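Side-chain contacts in sucrose 6(F)-phosphate phosphorylase (Thermoanaerobacterium thermosaccharolyticum DSM 571, PDB 6S9V), which belongs to the alpha-amylase family of TIM-barrel enzymes and is a phosphorylase: residues T304-H309 / C362-A367; I381-P386 / K439-R444. All coordinates share one frame; numbering follows the deposited sequence.

Contact 1: residues T304-H309 / C362-A367; sequences TMLDCH and CTYYSA. With SO4 (sulfate ion), chain E.
Leu306 and Tyr364 make the apolar part of this contact, a CH-pi interaction in which the Leu306 CB sits 3.6 Å from the centroid of the Tyr364 ring, only 7° off the ring normal. With CG anti to the carbonyl carbon (chi1 -59°), the leucine spreads its two methyls over the rim of the same ring, CD1 on its CD2-CE2 side, 3.9 Å from Tyr364 CE2, and CD2 toward CZ and the hydroxyl. That hydroxyl is hydrogen-bonded to Pro276 O at helix 275-285, so the ring is held at its far end as well as across its face.

The loop 304-309 leaves the seventh strand of the parallel eight-stranded barrel, and residues 362-367 hold the short helix 364-367 and the turn leading into it. Polar links join them indirectly: one water donates to Asp307 OD2 at 2.6 Å and accepts from Tyr364 N at 3.1 Å, while the other carboxylate oxygen, OD1, forms a salt bridge with Arg379. Thr363 is the N-cap, its OG1 accepting from Ser366 N.

Farther along the loop, His309 ND1 donates to sulfate O4 at 2.6 Å, and the backbone N of His309 donates to the same oxygen; His53 also holds this ion, probably from the crystallisation liquor.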
loop_
_atom_site.group_PDB
_atom_site.type_symbol
_atom_site.label_atom_id
_atom_site.label_comp_id
_atom_site.label_asym_id
_atom_site.label_seq_id
_atom_site.Cartn_x
_atom_site.Cartn_y
_atom_site.Cartn_z
ATOM N N THR A 304 -9.034 1.555 1.441
ATOM C CA THR A 304 -9.273 1.675 0.011
ATOM C C THR A 304 -8.306 2.664 -0.626
ATOM O O THR A 304 -7.747 3.551 0.026
ATOM C CB THR A 304 -10.704 2.120 -0.294
ATOM O OG1 THR A 304 -10.911 3.458 0.175
ATOM C CG2 THR A 304 -11.711 1.182 0.347
ATOM N N MET A 305 -8.117 2.492 -1.928
ATOM C CA MET A 305 -7.226 3.348 -2.686
ATOM C C MET A 305 -7.634 3.239 -4.140
ATOM O O MET A 305 -8.315 2.296 -4.544
ATOM C CB MET A 305 -5.768 2.933 -2.506
ATOM C CG MET A 305 -5.445 1.621 -3.219
ATOM S SD MET A 305 -3.918 0.870 -2.651
ATOM C CE MET A 305 -4.576 -0.210 -1.388
ATOM N N LEU A 306 -7.228 4.236 -4.920
ATOM C CA LEU A 306 -7.146 4.080 -6.363
ATOM C C LEU A 306 -5.685 3.886 -6.753
ATOM O O LEU A 306 -5.302 2.807 -7.211
ATOM C CB LEU A 306 -7.769 5.285 -7.074
ATOM C CG LEU A 306 -9.245 5.569 -6.769
ATOM C CD1 LEU A 306 -9.727 6.805 -7.508
ATOM C CD2 LEU A 306 -10.123 4.388 -7.118
ATOM N N ASP A 307 -4.857 4.899 -6.501
ATOM C CA ASP A 307 -3.417 4.816 -6.669
ATOM C C ASP A 307 -2.719 4.648 -5.317
ATOM O O ASP A 307 -3.267 4.953 -4.255
ATOM C CB ASP A 307 -2.872 6.056 -7.394
ATOM C CG ASP A 307 -3.373 7.374 -6.811
ATOM O OD1 ASP A 307 -4.242 7.366 -5.912
ATOM O OD2 ASP A 307 -2.874 8.436 -7.254
ATOM N N CYS A 308 -1.506 4.109 -5.378
ATOM C CA CYS A 308 -0.585 4.042 -4.247
ATOM C C CYS A 308 0.826 4.142 -4.821
ATOM O O CYS A 308 1.010 4.506 -5.986
ATOM C CB CYS A 308 -0.822 2.767 -3.428
ATOM S SG CYS A 308 -0.399 1.227 -4.267
ATOM N N HIS A 309 1.835 3.805 -4.019
ATOM C CA HIS A 309 3.212 3.950 -4.495
ATOM C C HIS A 309 3.631 2.835 -5.442
ATOM O O HIS A 309 4.615 2.998 -6.179
ATOM C CB HIS A 309 4.183 3.999 -3.318
ATOM C CG HIS A 309 4.364 2.684 -2.628
ATOM N ND1 HIS A 309 3.401 2.133 -1.812
ATOM C CD2 HIS A 309 5.402 1.818 -2.619
ATOM C CE1 HIS A 309 3.835 0.982 -1.337
ATOM N NE2 HIS A 309 5.047 0.767 -1.814
ATOM N N CYS A 362 1.253 3.387 -13.713
ATOM C CA CYS A 362 0.544 4.465 -14.395
ATOM C C CYS A 362 -0.067 5.351 -13.322
ATOM O O CYS A 362 -0.562 4.826 -12.324
ATOM C CB CYS A 362 -0.564 3.894 -15.301
ATOM S SG CYS A 362 -1.330 5.028 -16.503
ATOM N N THR A 363 -0.026 6.677 -13.497
ATOM C CA THR A 363 -0.805 7.506 -12.573
ATOM C C THR A 363 -2.287 7.246 -12.826
ATOM O O THR A 363 -2.697 6.923 -13.942
ATOM C CB THR A 363 -0.492 9.003 -12.702
ATOM O OG1 THR A 363 -1.096 9.544 -13.886
ATOM C CG2 THR A 363 1.013 9.240 -12.720
ATOM N N TYR A 364 -3.097 7.338 -11.769
ATOM C CA TYR A 364 -4.503 6.985 -11.937
ATOM C C TYR A 364 -5.210 7.981 -12.846
ATOM O O TYR A 364 -6.056 7.596 -13.663
ATOM C CB TYR A 364 -5.188 6.880 -10.579
ATOM C CG TYR A 364 -6.311 5.874 -10.576
ATOM C CD1 TYR A 364 -6.073 4.536 -10.274
ATOM C CD2 TYR A 364 -7.604 6.255 -10.897
ATOM C CE1 TYR A 364 -7.100 3.610 -10.280
ATOM C CE2 TYR A 364 -8.632 5.346 -10.907
ATOM C CZ TYR A 364 -8.381 4.021 -10.599
ATOM O OH TYR A 364 -9.425 3.117 -10.611
ATOM N N TYR A 365 -4.852 9.261 -12.742
ATOM C CA TYR A 365 -5.406 10.281 -13.623
ATOM C C TYR A 365 -5.050 10.003 -15.079
ATOM O O TYR A 365 -5.915 10.088 -15.960
ATOM C CB TYR A 365 -4.895 11.644 -13.158
ATOM C CG TYR A 365 -5.403 12.848 -13.911
ATOM C CD1 TYR A 365 -6.746 13.208 -13.882
ATOM C CD2 TYR A 365 -4.524 13.660 -14.608
ATOM C CE1 TYR A 365 -7.196 14.344 -14.551
ATOM C CE2 TYR A 365 -4.960 14.785 -15.276
ATOM C CZ TYR A 365 -6.293 15.119 -15.255
ATOM O OH TYR A 365 -6.709 16.247 -15.927
ATOM N N SER A 366 -3.791 9.639 -15.349
ATOM C CA SER A 366 -3.404 9.275 -16.715
ATOM C C SER A 366 -4.138 8.021 -17.185
ATOM O O SER A 366 -4.486 7.898 -18.370
ATOM C CB SER A 366 -1.891 9.049 -16.799
ATOM O OG SER A 366 -1.170 10.268 -16.746
ATOM N N ALA A 367 -4.374 7.075 -16.270
ATOM C CA ALA A 367 -5.074 5.848 -16.629
ATOM C C ALA A 367 -6.495 6.128 -17.097
ATOM O O ALA A 367 -7.028 5.388 -17.930
ATOM C CB ALA A 367 -5.092 4.887 -15.441
HETATM S S SO4 E . 0.675 2.303 0.053
HETATM O O1 SO4 E . -0.230 1.311 -0.521
HETATM O O2 SO4 E . 1.785 1.610 0.699
HETATM O O3 SO4 E . -0.045 3.108 1.038
HETATM O O4 SO4 E . 1.186 3.187 -0.980
HETATM O O HOH W 1 -1.492 8.478 -9.420
#

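Contact 2: residues I381-P386 / K439-R444; sequences IQFFTP and KLIRFR
Phe383 lies against three residues of the helix segment 439-444, and its ring is the centre of the tightly packed part. Leu440 comes to the ring at its edge, with CG 3.7 Å from Phe383 CD2, whereas the Ile441 CG1 approaches obliquely and stands 3.6 Å from Phe383 CE2. The aliphatic stem of Arg444 closes in nearer the backbone: its CG is 3.8 Å from Phe383 CB. Val391 and Pro389 of strand 388-392 also touch the phenylalanine, so the ring is buried between a helix and the barrel.

Both segments belong to helices, 372-384 and 432-446, and the first of them leads directly into strand 388-392, the eighth strand of the TIM barrel. Phe383 stands in the last turn before that connection, where its carbonyl can be taken up by a side chain of the other helix.

This polar end is firmly bonded and hydrated. Arg444 sends its chain out with CG anti to the backbone N and then bends it at chi2 (58°), which turns NE toward the Phe383 carbonyl. NE donates to Phe383 O at 2.9 Å with an N-H...O angle of 151°; the acceptor lies close to the guanidinium plane, and that plane stands about 80° from the phenyl ring. A water gives a second bond to the same oxygen at 2.7 Å, donates also to Thr385 O, and accepts from Arg444 NH2. With NH2 also bonded to Asn19 OD1, these bonds together limit rotation of the guanidinium.

The loose flank is different: Phe384 and Phe443 stop short of the opposite segment and pack instead on strand 473-480, while Lys439 and Arg442 are exposed on the outer side of their helix.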
loop_
_atom_site.group_PDB
_atom_site.type_symbol
_atom_site.label_atom_id
_atom_site.label_comp_id
_atom_site.label_asym_id
_atom_site.label_seq_id
_atom_site.Cartn_x
_atom_site.Cartn_y
_atom_site.Cartn_z
ATOM N N ILE A 381 -16.705 7.187 -6.079
ATOM C CA ILE A 381 -16.930 5.760 -5.867
ATOM C C ILE A 381 -16.064 5.263 -4.719
ATOM O O ILE A 381 -16.537 4.567 -3.813
ATOM C CB ILE A 381 -16.651 4.966 -7.153
ATOM C CG1 ILE A 381 -17.657 5.317 -8.249
ATOM C CG2 ILE A 381 -16.675 3.466 -6.842
ATOM C CD1 ILE A 381 -17.212 4.850 -9.635
ATOM N N GLN A 382 -14.774 5.606 -4.748
ATOM C CA GLN A 382 -13.873 5.180 -3.682
ATOM C C GLN A 382 -14.378 5.642 -2.322
ATOM O O GLN A 382 -14.440 4.858 -1.368
ATOM C CB GLN A 382 -12.465 5.728 -3.928
ATOM C CG GLN A 382 -11.449 5.205 -2.917
ATOM C CD GLN A 382 -10.240 6.103 -2.747
ATOM O OE1 GLN A 382 -9.976 6.986 -3.560
ATOM N NE2 GLN A 382 -9.488 5.859 -1.683
ATOM N N PHE A 383 -14.746 6.922 -2.216
ATOM C CA PHE A 383 -15.117 7.482 -0.923
ATOM C C PHE A 383 -16.468 6.965 -0.438
ATOM O O PHE A 383 -16.719 6.942 0.773
ATOM C CB PHE A 383 -15.141 9.008 -0.996
ATOM C CG PHE A 383 -13.793 9.643 -1.276
ATOM C CD1 PHE A 383 -12.619 8.908 -1.196
ATOM C CD2 PHE A 383 -13.712 10.980 -1.628
ATOM C CE1 PHE A 383 -11.395 9.496 -1.462
ATOM C CE2 PHE A 383 -12.489 11.577 -1.887
ATOM C CZ PHE A 383 -11.329 10.837 -1.808
ATOM N N PHE A 384 -17.349 6.541 -1.353
ATOM C CA PHE A 384 -18.622 5.947 -0.966
ATOM C C PHE A 384 -18.519 4.451 -0.682
ATOM O O PHE A 384 -19.490 3.861 -0.204
ATOM C CB PHE A 384 -19.688 6.192 -2.052
ATOM C CG PHE A 384 -20.444 7.476 -1.854
ATOM C CD1 PHE A 384 -19.839 8.699 -2.107
ATOM C CD2 PHE A 384 -21.739 7.463 -1.380
ATOM C CE1 PHE A 384 -20.524 9.881 -1.899
ATOM C CE2 PHE A 384 -22.424 8.638 -1.157
ATOM C CZ PHE A 384 -21.823 9.848 -1.419
ATOM N N THR A 385 -17.389 3.831 -0.981
ATOM C CA THR A 385 -17.169 2.413 -0.680
ATOM C C THR A 385 -16.773 2.254 0.783
ATOM O O THR A 385 -15.902 2.987 1.260
ATOM C CB THR A 385 -16.071 1.840 -1.575
ATOM O OG1 THR A 385 -16.481 1.929 -2.943
ATOM C CG2 THR A 385 -15.798 0.365 -1.231
ATOM N N PRO A 386 -17.395 1.332 1.522
ATOM C CA PRO A 386 -16.994 1.127 2.922
ATOM C C PRO A 386 -15.507 0.812 3.029
ATOM O O PRO A 386 -14.955 0.029 2.252
ATOM C CB PRO A 386 -17.858 -0.057 3.369
ATOM C CG PRO A 386 -19.073 0.009 2.496
ATOM C CD PRO A 386 -18.558 0.501 1.152
ATOM N N LYS A 439 -12.601 19.562 -2.447
ATOM C CA LYS A 439 -13.959 19.762 -1.947
ATOM C C LYS A 439 -14.640 18.425 -1.666
ATOM O O LYS A 439 -15.327 18.263 -0.641
ATOM C CB LYS A 439 -14.769 20.587 -2.953
ATOM C CG LYS A 439 -16.137 20.998 -2.440
ATOM C CD LYS A 439 -16.861 21.927 -3.407
ATOM C CE LYS A 439 -18.279 22.216 -2.927
ATOM N NZ LYS A 439 -19.021 23.113 -3.867
ATOM N N LEU A 440 -14.462 17.458 -2.567
ATOM C CA LEU A 440 -15.024 16.130 -2.362
ATOM C C LEU A 440 -14.420 15.469 -1.132
ATOM O O LEU A 440 -15.137 14.846 -0.339
ATOM C CB LEU A 440 -14.783 15.256 -3.594
ATOM C CG LEU A 440 -15.264 13.805 -3.508
ATOM C CD1 LEU A 440 -16.788 13.758 -3.375
ATOM C CD2 LEU A 440 -14.793 13.005 -4.708
ATOM N N ILE A 441 -13.100 15.583 -0.961
ATOM C CA ILE A 441 -12.454 14.999 0.211
ATOM C C ILE A 441 -13.044 15.585 1.485
ATOM O O ILE A 441 -13.398 14.857 2.426
ATOM C CB ILE A 441 -10.930 15.208 0.146
ATOM C CG1 ILE A 441 -10.312 14.305 -0.922
ATOM C CG2 ILE A 441 -10.314 14.929 1.497
ATOM C CD1 ILE A 441 -8.858 14.646 -1.246
ATOM N N ARG A 442 -13.141 16.914 1.549
ATOM C CA ARG A 442 -13.664 17.537 2.759
ATOM C C ARG A 442 -15.119 17.154 3.000
ATOM O O ARG A 442 -15.533 16.997 4.157
ATOM C CB ARG A 442 -13.487 19.054 2.710
ATOM C CG ARG A 442 -12.011 19.454 2.788
ATOM C CD ARG A 442 -11.831 20.785 3.502
ATOM N NE ARG A 442 -12.137 21.930 2.671
ATOM C CZ ARG A 442 -12.313 23.167 3.124
ATOM N NH1 ARG A 442 -12.222 23.448 4.425
ATOM N NH2 ARG A 442 -12.581 24.129 2.257
ATOM N N PHE A 443 -15.910 16.990 1.937
ATOM C CA PHE A 443 -17.257 16.468 2.130
ATOM C C PHE A 443 -17.220 15.084 2.769
ATOM O O PHE A 443 -17.978 14.802 3.708
ATOM C CB PHE A 443 -18.024 16.404 0.811
ATOM C CG PHE A 443 -19.452 15.950 0.983
ATOM C CD1 PHE A 443 -20.432 16.847 1.376
ATOM C CD2 PHE A 443 -19.800 14.623 0.787
ATOM C CE1 PHE A 443 -21.754 16.431 1.564
ATOM C CE2 PHE A 443 -21.117 14.203 0.958
ATOM C CZ PHE A 443 -22.090 15.110 1.344
ATOM N N ARG A 444 -16.327 14.214 2.287
ATOM C CA ARG A 444 -16.197 12.870 2.849
ATOM C C ARG A 444 -15.718 12.899 4.301
ATOM O O ARG A 444 -16.027 11.980 5.076
ATOM C CB ARG A 444 -15.252 12.049 1.967
ATOM C CG ARG A 444 -14.929 10.662 2.466
ATOM C CD ARG A 444 -16.159 9.797 2.672
ATOM N NE ARG A 444 -15.765 8.442 3.054
ATOM C CZ ARG A 444 -15.288 8.115 4.254
ATOM N NH1 ARG A 444 -15.160 9.042 5.188
ATOM N NH2 ARG A 444 -14.935 6.862 4.516
HETATM O O HOH W 2 -16.683 5.086 2.763
#

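In the fold
Both contacts are buried, but contact 1 lies nearer the middle of the chain, about 11 Å from its centre against about 19 Å for contact 2, and their own centres are about 16 Å apart. Helix 372-384 ties them together: Leu306 of contact 1 packs on its Ala378, Arg379 and Gln382, and the same helix supplies the first segment of contact 2. Their chemistry differs with place. After the seventh barrel strand, a leucine lies on one tyrosine face next to an aspartate bridged by water and paired with Arg379, with a sulfate site farther along the loop, whereas the two helices outside the barrel pair hydrocarbon with an arginine that takes up a helix-end carbonyl.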